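Local atomic coordinates of calcium binding protein (Fasciola hepatica, PDB entry 5FWZ), a protein that probably binds calcium as a whole protein, of which this chain is the dynein light chain-like domain. Residues 58-63 and 90-95; 2-7 and 18-23. One frame throughout, in Å; residues are numbered along the deposited sequence. Where two conformers were deposited one is given.

Contact 1 (58-63 and 90-95); sequences RVWQCV and CLAWRT. With HG (mercury (II) ion), chain B.
W60 and R94, a non-hydrogen-bonded pair of two antiparallel strands, lie side by side on one face of the sheet, the indole against the aliphatic part of the arginine. R94 CB sits over the middle of the W60 six-membered ring, 3.7 Å from its centroid and 9° off the normal, a CH-pi contact. The guanidinium runs on past the indole, its plane turned 65° from the ring, and R94 NH2 is hydrogen-bonded to the backbone O of Y56. The C of A92 meets the W60 ring at its edge. On the other face of the sheet Q61 crosses W93 at about a right angle. With CG held between the backbone N and the carbonyl carbon (chi1 34°) and the chain bent at chi2, Q61 lays CG over the W93 indole, 3.5 Å from the five-membered ring centroid. V63 CG2 touches the far end of the same indole, 4.0 Å from W93 CH2. The backbones are joined by paired bonds V59-T95, Q61-W93 and V63-L91; Q61 N to W93 O is 2.9 Å and nearly straight, whereas W93 N to Q61 O stretches to 3.3 Å. Between these pairs, A92 CA approaches Q61 O at 3.1 Å as a CA-H...O contact. C62 SG binds the mercury ion of this derivative at 2.4 Å; the 2.5 Å bond from C90 SG to mercury is that of one of two modelled C90 conformers. C62 and V63 also pair with a strand of the second subunit, so the sheet continues across the interface, consistent with the strand-exchanged dimer of dynein light chains of the LC8 type.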
ATOM      1  N   ARG A  58     -17.631  -1.351   0.705  1.00 34.43           N
ATOM      2  CA  ARG A  58     -16.560  -0.769   1.490  1.00 35.26           C
ATOM      3  C   ARG A  58     -15.866  -1.884   2.276  1.00 33.33           C
ATOM      4  O   ARG A  58     -16.408  -2.986   2.370  1.00 31.80           O
ATOM      5  CB  ARG A  58     -17.124   0.339   2.379  1.00 39.46           C
ATOM      6  CG  ARG A  58     -17.723   1.507   1.562  1.00 46.05           C
ATOM      7  CD  ARG A  58     -18.774   2.304   2.332  1.00 51.59           C
ATOM      8  NE  ARG A  58     -19.883   1.443   2.762  1.00 62.73           N
ATOM      9  CZ  ARG A  58     -20.874   1.791   3.595  1.00 69.02           C
ATOM     10  NH1 ARG A  58     -20.952   3.021   4.115  1.00 67.44           N
ATOM     11  NH2 ARG A  58     -21.807   0.887   3.912  1.00 71.73           N
ATOM     12  N   VAL A  59     -14.637  -1.679   2.764  1.00 32.77           N
ATOM     13  CA  VAL A  59     -13.836  -0.465   2.602  1.00 32.72           C
ATOM     14  C   VAL A  59     -12.597  -0.751   1.737  1.00 32.33           C
ATOM     15  O   VAL A  59     -11.782  -1.626   2.074  1.00 31.95           O
ATOM     16  CB  VAL A  59     -13.362   0.031   3.984  1.00 33.91           C
ATOM     17  CG1 VAL A  59     -12.587   1.334   3.853  1.00 31.54           C
ATOM     18  CG2 VAL A  59     -14.548   0.201   4.936  1.00 33.87           C
ATOM     19  N   TRP A  60     -12.430   0.003   0.655  1.00 29.36           N
ATOM     20  CA  TRP A  60     -11.243  -0.152  -0.205  1.00 29.42           C
ATOM     21  C   TRP A  60     -10.063   0.735   0.202  1.00 30.64           C
ATOM     22  O   TRP A  60     -10.243   1.844   0.707  1.00 29.53           O
ATOM     23  CB  TRP A  60     -11.589   0.081  -1.683  1.00 28.81           C
ATOM     24  CG  TRP A  60     -12.422  -1.018  -2.216  1.00 29.06           C
ATOM     25  CD1 TRP A  60     -13.772  -1.100  -2.176  1.00 27.25           C
ATOM     26  CD2 TRP A  60     -11.963  -2.223  -2.815  1.00 27.58           C
ATOM     27  NE1 TRP A  60     -14.195  -2.275  -2.710  1.00 26.57           N
ATOM     28  CE2 TRP A  60     -13.108  -2.986  -3.130  1.00 27.50           C
ATOM     29  CE3 TRP A  60     -10.700  -2.717  -3.153  1.00 28.58           C
ATOM     30  CZ2 TRP A  60     -13.037  -4.237  -3.764  1.00 28.50           C
ATOM     31  CZ3 TRP A  60     -10.612  -3.972  -3.777  1.00 28.51           C
ATOM     32  CH2 TRP A  60     -11.778  -4.718  -4.075  1.00 29.25           C
ATOM     33  N   GLN A  61      -8.864   0.211  -0.024  1.00 32.07           N
ATOM     34  CA  GLN A  61      -7.641   1.020  -0.029  1.00 33.93           C
ATOM     35  C   GLN A  61      -6.990   0.965  -1.378  1.00 29.55           C
ATOM     36  O   GLN A  61      -7.132  -0.016  -2.074  1.00 32.51           O
ATOM     37  CB  GLN A  61      -6.638   0.604   1.031  1.00 36.90           C
ATOM     38  CG  GLN A  61      -6.571  -0.856   1.369  1.00 40.31           C
ATOM     39  CD  GLN A  61      -7.516  -1.259   2.486  1.00 47.53           C
ATOM     40  OE1 GLN A  61      -8.347  -2.150   2.321  1.00 51.74           O
ATOM     41  NE2 GLN A  61      -7.375  -0.621   3.641  1.00 48.75           N
ATOM     42  N   CYS A  62      -6.326   2.050  -1.755  1.00 29.33           N
ATOM     43  CA  CYS A  62      -5.718   2.203  -3.084  1.00 30.82           C
ATOM     44  C   CYS A  62      -4.323   2.733  -2.914  1.00 28.38           C
ATOM     45  O   CYS A  62      -4.155   3.805  -2.368  1.00 29.73           O
ATOM     46  CB  CYS A  62      -6.467   3.215  -3.984  1.00 32.08           C
ATOM     47  SG  CYS A  62      -5.618   3.472  -5.603  1.00 39.68           S
ATOM     48  N   VAL A  63      -3.335   2.033  -3.429  1.00 26.50           N
ATOM     49  CA  VAL A  63      -1.976   2.544  -3.429  1.00 26.48           C
ATOM     50  C   VAL A  63      -1.508   2.594  -4.856  1.00 27.12           C
ATOM     51  O   VAL A  63      -1.554   1.579  -5.544  1.00 28.93           O
ATOM     52  CB  VAL A  63      -1.012   1.623  -2.629  1.00 26.49           C
ATOM     53  CG1 VAL A  63       0.418   2.198  -2.604  1.00 26.43           C
ATOM     54  CG2 VAL A  63      -1.549   1.392  -1.232  1.00 25.22           C
ATOM     55  N   CYS A  90      -0.696  -0.206  -9.445  1.00 26.72           N
ATOM     56  CA  CYS A  90      -1.901   0.110  -8.710  0.50 28.06           C
ATOM     57  C   CYS A  90      -2.273  -1.063  -7.833  1.00 27.71           C
ATOM     58  O   CYS A  90      -2.408  -2.175  -8.328  1.00 29.96           O
ATOM     59  CB  CYS A  90      -3.030   0.382  -9.688  0.50 29.51           C
ATOM     60  SG  CYS A  90      -4.514   0.952  -8.869  0.50 32.58           S
ATOM     61  N   LEU A  91      -2.415  -0.828  -6.536  1.00 27.12           N
ATOM     62  CA  LEU A  91      -2.804  -1.860  -5.588  1.00 26.15           C
ATOM     63  C   LEU A  91      -4.151  -1.454  -4.999  1.00 26.15           C
ATOM     64  O   LEU A  91      -4.418  -0.285  -4.729  1.00 22.57           O
ATOM     65  CB  LEU A  91      -1.780  -2.000  -4.480  1.00 25.93           C
ATOM     66  CG  LEU A  91      -0.306  -2.049  -4.881  1.00 27.35           C
ATOM     67  CD1 LEU A  91       0.547  -2.171  -3.631  1.00 26.72           C
ATOM     68  CD2 LEU A  91       0.009  -3.207  -5.822  1.00 27.83           C
ATOM     69  N   ALA A  92      -5.019  -2.429  -4.831  1.00 24.56           N
ATOM     70  CA  ALA A  92      -6.272  -2.155  -4.220  1.00 24.83           C
ATOM     71  C   ALA A  92      -6.797  -3.429  -3.583  1.00 25.29           C
ATOM     72  O   ALA A  92      -6.737  -4.520  -4.181  1.00 25.52           O
ATOM     73  CB  ALA A  92      -7.254  -1.573  -5.233  1.00 23.69           C
ATOM     74  N   TRP A  93      -7.287  -3.287  -2.355  1.00 24.51           N
ATOM     75  CA  TRP A  93      -7.902  -4.386  -1.650  1.00 25.59           C
ATOM     76  C   TRP A  93      -8.923  -3.889  -0.630  1.00 27.44           C
ATOM     77  O   TRP A  93      -8.915  -2.726  -0.212  1.00 27.03           O
ATOM     78  CB  TRP A  93      -6.843  -5.292  -1.011  1.00 26.52           C
ATOM     79  CG  TRP A  93      -6.054  -4.669   0.098  1.00 28.98           C
ATOM     80  CD1 TRP A  93      -6.252  -4.846   1.440  1.00 28.72           C
ATOM     81  CD2 TRP A  93      -4.954  -3.756  -0.026  1.00 29.20           C
ATOM     82  NE1 TRP A  93      -5.360  -4.091   2.156  1.00 28.41           N
ATOM     83  CE2 TRP A  93      -4.545  -3.419   1.290  1.00 31.11           C
ATOM     84  CE3 TRP A  93      -4.294  -3.176  -1.110  1.00 31.88           C
ATOM     85  CZ2 TRP A  93      -3.482  -2.534   1.550  1.00 33.85           C
ATOM     86  CZ3 TRP A  93      -3.252  -2.274  -0.866  1.00 34.50           C
ATOM     87  CH2 TRP A  93      -2.846  -1.971   0.459  1.00 36.88           C
ATOM     88  N   ARG A  94      -9.830  -4.783  -0.279  1.00 30.67           N
ATOM     89  CA  ARG A  94     -10.996  -4.430   0.505  1.00 34.28           C
ATOM     90  C   ARG A  94     -10.838  -4.940   1.927  1.00 33.02           C
ATOM     91  O   ARG A  94     -10.476  -6.100   2.123  1.00 33.86           O
ATOM     92  CB  ARG A  94     -12.240  -5.032  -0.124  1.00 36.60           C
ATOM     93  CG  ARG A  94     -13.512  -4.345   0.352  1.00 40.82           C
ATOM     94  CD  ARG A  94     -14.531  -5.337   0.854  1.00 42.62           C
ATOM     95  NE  ARG A  94     -15.755  -5.290   0.096  1.00 50.24           N
ATOM     96  CZ  ARG A  94     -16.725  -6.200   0.176  1.00 50.50           C
ATOM     97  NH1 ARG A  94     -16.627  -7.264   0.964  1.00 50.40           N
ATOM     98  NH2 ARG A  94     -17.812  -6.038  -0.554  1.00 51.23           N
ATOM     99  N   THR A  95     -11.070  -4.045   2.889  1.00 32.73           N
ATOM    100  CA  THR A  95     -11.085  -4.342   4.325  1.00 32.80           C
ATOM    101  C   THR A  95     -12.492  -4.117   4.953  1.00 34.91           C
ATOM    102  O   THR A  95     -13.282  -3.305   4.420  1.00 29.73           O
ATOM    103  CB  THR A  95     -10.083  -3.435   5.058  1.00 33.07           C
ATOM    104  OG1 THR A  95     -10.226  -2.094   4.613  1.00 31.53           O
ATOM    105  CG2 THR A  95      -8.671  -3.858   4.776  1.00 36.50           C
TER
HETATM  106 HG    HG B1189      -5.979   1.536  -6.921  1.00 48.35          HG

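Contact 2 (2-7 and 18-23)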
ATOM      1  N   PRO A   2     -15.984  -8.558 -22.657  1.00 60.86           N
ATOM      2  CA  PRO A   2     -14.869  -7.602 -22.527  1.00 56.09           C
ATOM      3  C   PRO A   2     -13.587  -8.273 -22.021  1.00 49.00           C
ATOM      4  O   PRO A   2     -13.603  -9.132 -21.141  1.00 46.68           O
ATOM      5  CB  PRO A   2     -15.400  -6.569 -21.538  1.00 57.89           C
ATOM      6  CG  PRO A   2     -16.878  -6.586 -21.764  1.00 62.55           C
ATOM      7  CD  PRO A   2     -17.227  -8.019 -22.070  1.00 62.04           C
ATOM      8  N   THR A   3     -12.494  -7.909 -22.661  1.00 47.71           N
ATOM      9  CA  THR A   3     -11.227  -8.567 -22.486  1.00 42.99           C
ATOM     10  C   THR A   3     -10.299  -7.586 -21.771  1.00 36.32           C
ATOM     11  O   THR A   3     -10.488  -6.374 -21.862  1.00 29.59           O
ATOM     12  CB  THR A   3     -10.693  -9.014 -23.873  1.00 46.61           C
ATOM     13  OG1 THR A   3      -9.828 -10.138 -23.706  1.00 54.03           O
ATOM     14  CG2 THR A   3      -9.959  -7.890 -24.632  1.00 45.55           C
ATOM     15  N   LEU A   4      -9.294  -8.104 -21.072  1.00 34.27           N
ATOM     16  CA  LEU A   4      -8.291  -7.235 -20.450  1.00 34.23           C
ATOM     17  C   LEU A   4      -7.447  -6.507 -21.509  1.00 33.29           C
ATOM     18  O   LEU A   4      -6.915  -7.126 -22.403  1.00 37.98           O
ATOM     19  CB  LEU A   4      -7.412  -8.040 -19.502  1.00 32.89           C
ATOM     20  CG  LEU A   4      -6.655  -7.280 -18.428  1.00 33.38           C
ATOM     21  CD1 LEU A   4      -7.575  -6.600 -17.432  1.00 31.94           C
ATOM     22  CD2 LEU A   4      -5.739  -8.255 -17.719  1.00 35.31           C
ATOM     23  N   SER A   5      -7.351  -5.189 -21.420  1.00 32.35           N
ATOM     24  CA  SER A   5      -6.575  -4.421 -22.387  1.00 31.49           C
ATOM     25  C   SER A   5      -5.059  -4.800 -22.411  1.00 32.13           C
ATOM     26  O   SER A   5      -4.488  -5.226 -21.388  1.00 31.62           O
ATOM     27  CB  SER A   5      -6.784  -2.941 -22.101  1.00 32.31           C
ATOM     28  OG  SER A   5      -5.873  -2.165 -22.826  1.00 36.18           O
ATOM     29  N   THR A   6      -4.430  -4.645 -23.582  1.00 30.11           N
ATOM     30  CA  THR A   6      -3.044  -5.094 -23.820  1.00 30.24           C
ATOM     31  C   THR A   6      -2.029  -4.243 -23.090  1.00 31.12           C
ATOM     32  O   THR A   6      -0.908  -4.696 -22.845  1.00 29.19           O
ATOM     33  CB  THR A   6      -2.623  -5.141 -25.340  1.00 32.25           C
ATOM     34  OG1 THR A   6      -2.632  -3.828 -25.964  1.00 32.16           O
ATOM     35  CG2 THR A   6      -3.512  -6.085 -26.115  1.00 33.18           C
ATOM     36  N   ASP A   7      -2.400  -3.005 -22.766  1.00 31.56           N
ATOM     37  CA  ASP A   7      -1.497  -2.132 -22.007  1.00 32.84           C
ATOM     38  C   ASP A   7      -1.615  -2.244 -20.483  1.00 30.63           C
ATOM     39  O   ASP A   7      -1.008  -1.456 -19.784  1.00 32.04           O
ATOM     40  CB  ASP A   7      -1.616  -0.666 -22.473  1.00 36.23           C
ATOM     41  CG  ASP A   7      -3.021  -0.113 -22.392  1.00 39.41           C
ATOM     42  OD1 ASP A   7      -3.901  -0.723 -21.753  1.00 44.40           O
ATOM     43  OD2 ASP A   7      -3.249   0.948 -22.996  1.00 45.17           O
ATOM     44  N   PRO A  18     -14.386  -9.785 -15.611  1.00 29.38           N
ATOM     45  CA  PRO A  18     -15.271  -8.612 -15.704  1.00 28.50           C
ATOM     46  C   PRO A  18     -14.896  -7.496 -14.729  1.00 28.68           C
ATOM     47  O   PRO A  18     -14.851  -6.337 -15.140  1.00 27.35           O
ATOM     48  CB  PRO A  18     -16.655  -9.191 -15.367  1.00 28.69           C
ATOM     49  CG  PRO A  18     -16.585 -10.597 -15.895  1.00 30.61           C
ATOM     50  CD  PRO A  18     -15.146 -11.048 -15.777  1.00 30.78           C
ATOM     51  N   ARG A  19     -14.609  -7.847 -13.472  1.00 26.48           N
ATOM     52  CA  ARG A  19     -14.143  -6.855 -12.510  1.00 27.07           C
ATOM     53  C   ARG A  19     -12.789  -6.288 -12.852  1.00 25.41           C
ATOM     54  O   ARG A  19     -12.602  -5.076 -12.793  1.00 23.87           O
ATOM     55  CB  ARG A  19     -14.137  -7.399 -11.105  1.00 28.65           C
ATOM     56  CG  ARG A  19     -15.540  -7.618 -10.591  1.00 31.80           C
ATOM     57  CD  ARG A  19     -15.559  -7.680  -9.072  1.00 33.39           C
ATOM     58  NE  ARG A  19     -16.917  -7.610  -8.528  1.00 33.21           N
ATOM     59  CZ  ARG A  19     -17.223  -7.636  -7.227  1.00 32.73           C
ATOM     60  NH1 ARG A  19     -16.272  -7.767  -6.309  1.00 33.73           N
ATOM     61  NH2 ARG A  19     -18.490  -7.524  -6.845  1.00 30.37           N
ATOM     62  N   GLN A  20     -11.860  -7.145 -13.244  1.00 24.68           N
ATOM     63  CA  GLN A  20     -10.547  -6.665 -13.715  1.00 25.46           C
ATOM     64  C   GLN A  20     -10.655  -5.615 -14.814  1.00 23.16           C
ATOM     65  O   GLN A  20     -10.006  -4.598 -14.743  1.00 22.99           O
ATOM     66  CB  GLN A  20      -9.698  -7.799 -14.235  1.00 24.55           C
ATOM     67  CG  GLN A  20      -9.125  -8.658 -13.159  1.00 26.11           C
ATOM     68  CD  GLN A  20      -8.531  -9.904 -13.770  1.00 27.84           C
ATOM     69  OE1 GLN A  20      -7.729  -9.817 -14.696  1.00 29.60           O
ATOM     70  NE2 GLN A  20      -8.960 -11.066 -13.299  1.00 28.24           N
ATOM     71  N   VAL A  21     -11.482  -5.881 -15.805  1.00 23.88           N
ATOM     72  CA  VAL A  21     -11.750  -4.925 -16.875  1.00 24.99           C
ATOM     73  C   VAL A  21     -12.333  -3.601 -16.369  1.00 25.25           C
ATOM     74  O   VAL A  21     -11.835  -2.556 -16.735  1.00 23.73           O
ATOM     75  CB  VAL A  21     -12.674  -5.521 -17.976  1.00 26.59           C
ATOM     76  CG1 VAL A  21     -13.077  -4.450 -19.006  1.00 28.09           C
ATOM     77  CG2 VAL A  21     -12.002  -6.701 -18.697  1.00 25.47           C
ATOM     78  N   GLU A  22     -13.358  -3.627 -15.524  1.00 27.18           N
ATOM     79  CA  GLU A  22     -13.931  -2.350 -15.035  1.00 28.56           C
ATOM     80  C   GLU A  22     -12.911  -1.534 -14.240  1.00 26.85           C
ATOM     81  O   GLU A  22     -12.818  -0.298 -14.377  1.00 24.79           O
ATOM     82  CB  GLU A  22     -15.161  -2.514 -14.133  1.00 32.18           C
ATOM     83  CG  GLU A  22     -15.925  -3.799 -14.224  1.00 35.64           C
ATOM     84  CD  GLU A  22     -17.224  -3.735 -13.463  1.00 41.40           C
ATOM     85  OE1 GLU A  22     -18.158  -3.105 -14.013  1.00 45.30           O
ATOM     86  OE2 GLU A  22     -17.294  -4.275 -12.312  1.00 38.69           O
ATOM     87  N   VAL A  23     -12.157  -2.230 -13.383  1.00 24.97           N
ATOM     88  CA  VAL A  23     -11.217  -1.559 -12.501  1.00 23.63           C
ATOM     89  C   VAL A  23     -10.106  -0.940 -13.350  1.00 22.89           C
ATOM     90  O   VAL A  23      -9.824   0.231 -13.234  1.00 23.49           O
ATOM     91  CB  VAL A  23     -10.634  -2.507 -11.429  1.00 24.14           C
ATOM     92  CG1 VAL A  23      -9.500  -1.836 -10.648  1.00 22.89           C
ATOM     93  CG2 VAL A  23     -11.737  -2.994 -10.484  1.00 24.83           C
TER
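V21 holds CG1 anti to its backbone N (chi1 173°) and CG2 anti to the carbonyl carbon, so its two methyls straddle different parts of the N-terminal arm: CG1 meets the ring of P2, CG2 the peptide that follows. L4 likewise carries CG opposite its backbone N (chi1 -159°), which swings the isobutyl group in toward the helix although its CB does not point there. V21 gives the contact more buried area than any other residue. CG1 of V21 touches P2 CB at 4.0 Å, a purely apolar meeting, while V21 CG2 lies 3.5 Å from the carbonyl O of T3 and 3.9 Å from the backbone N of L4, pressed against main chain where T3 itself turns its side chain away. Beside it, on the preceding residue of the helix, Q20 is crossed by L4 at about a right angle: L4 CD1 rests 4.0 Å from Q20 CB, and L4 CD2 comes to 3.9 Å from Q20 OE1. In this dynein light chain-like domain the arm leading into strand 8-13, the first strand of the sheet, passes helix 17-33 at Q20 and V21. The helix is in its first turns here, with E22 N bonded to P18 O. Beyond CG the Q20 chain is extended, and its NE2 is hydrogen-bonded to the backbone O of M15; Q20 also packs on M10 and T13 of strand 8-13 and on I81 of strand 80-85, and L4 leans on M10 as well. Farther along, the arm is tied to K28 of the same helix by a hydrogen bond from S5 and a salt bridge from D7.

Contact 2 closes before contact 1 opens along the chain. Their centres lie about 18 Å apart on opposite sides of the chain's centre; the nearest atoms are about 5 Å apart and do not touch. They are related through the four-stranded antiparallel sheet: the arm of contact 2 leads into strand 8-13, while contact 1 pairs strands 60-65 and 88-94. Strand 8-13 is one outermost strand within the chain and 60-65 is the other, with 80-85 and 88-94 between. Contact 1 thus lies at the edge that takes part in the dimer, where the second subunit extends the sheet, whereas contact 2 lies at the surface, touched by no other chain of the assembly.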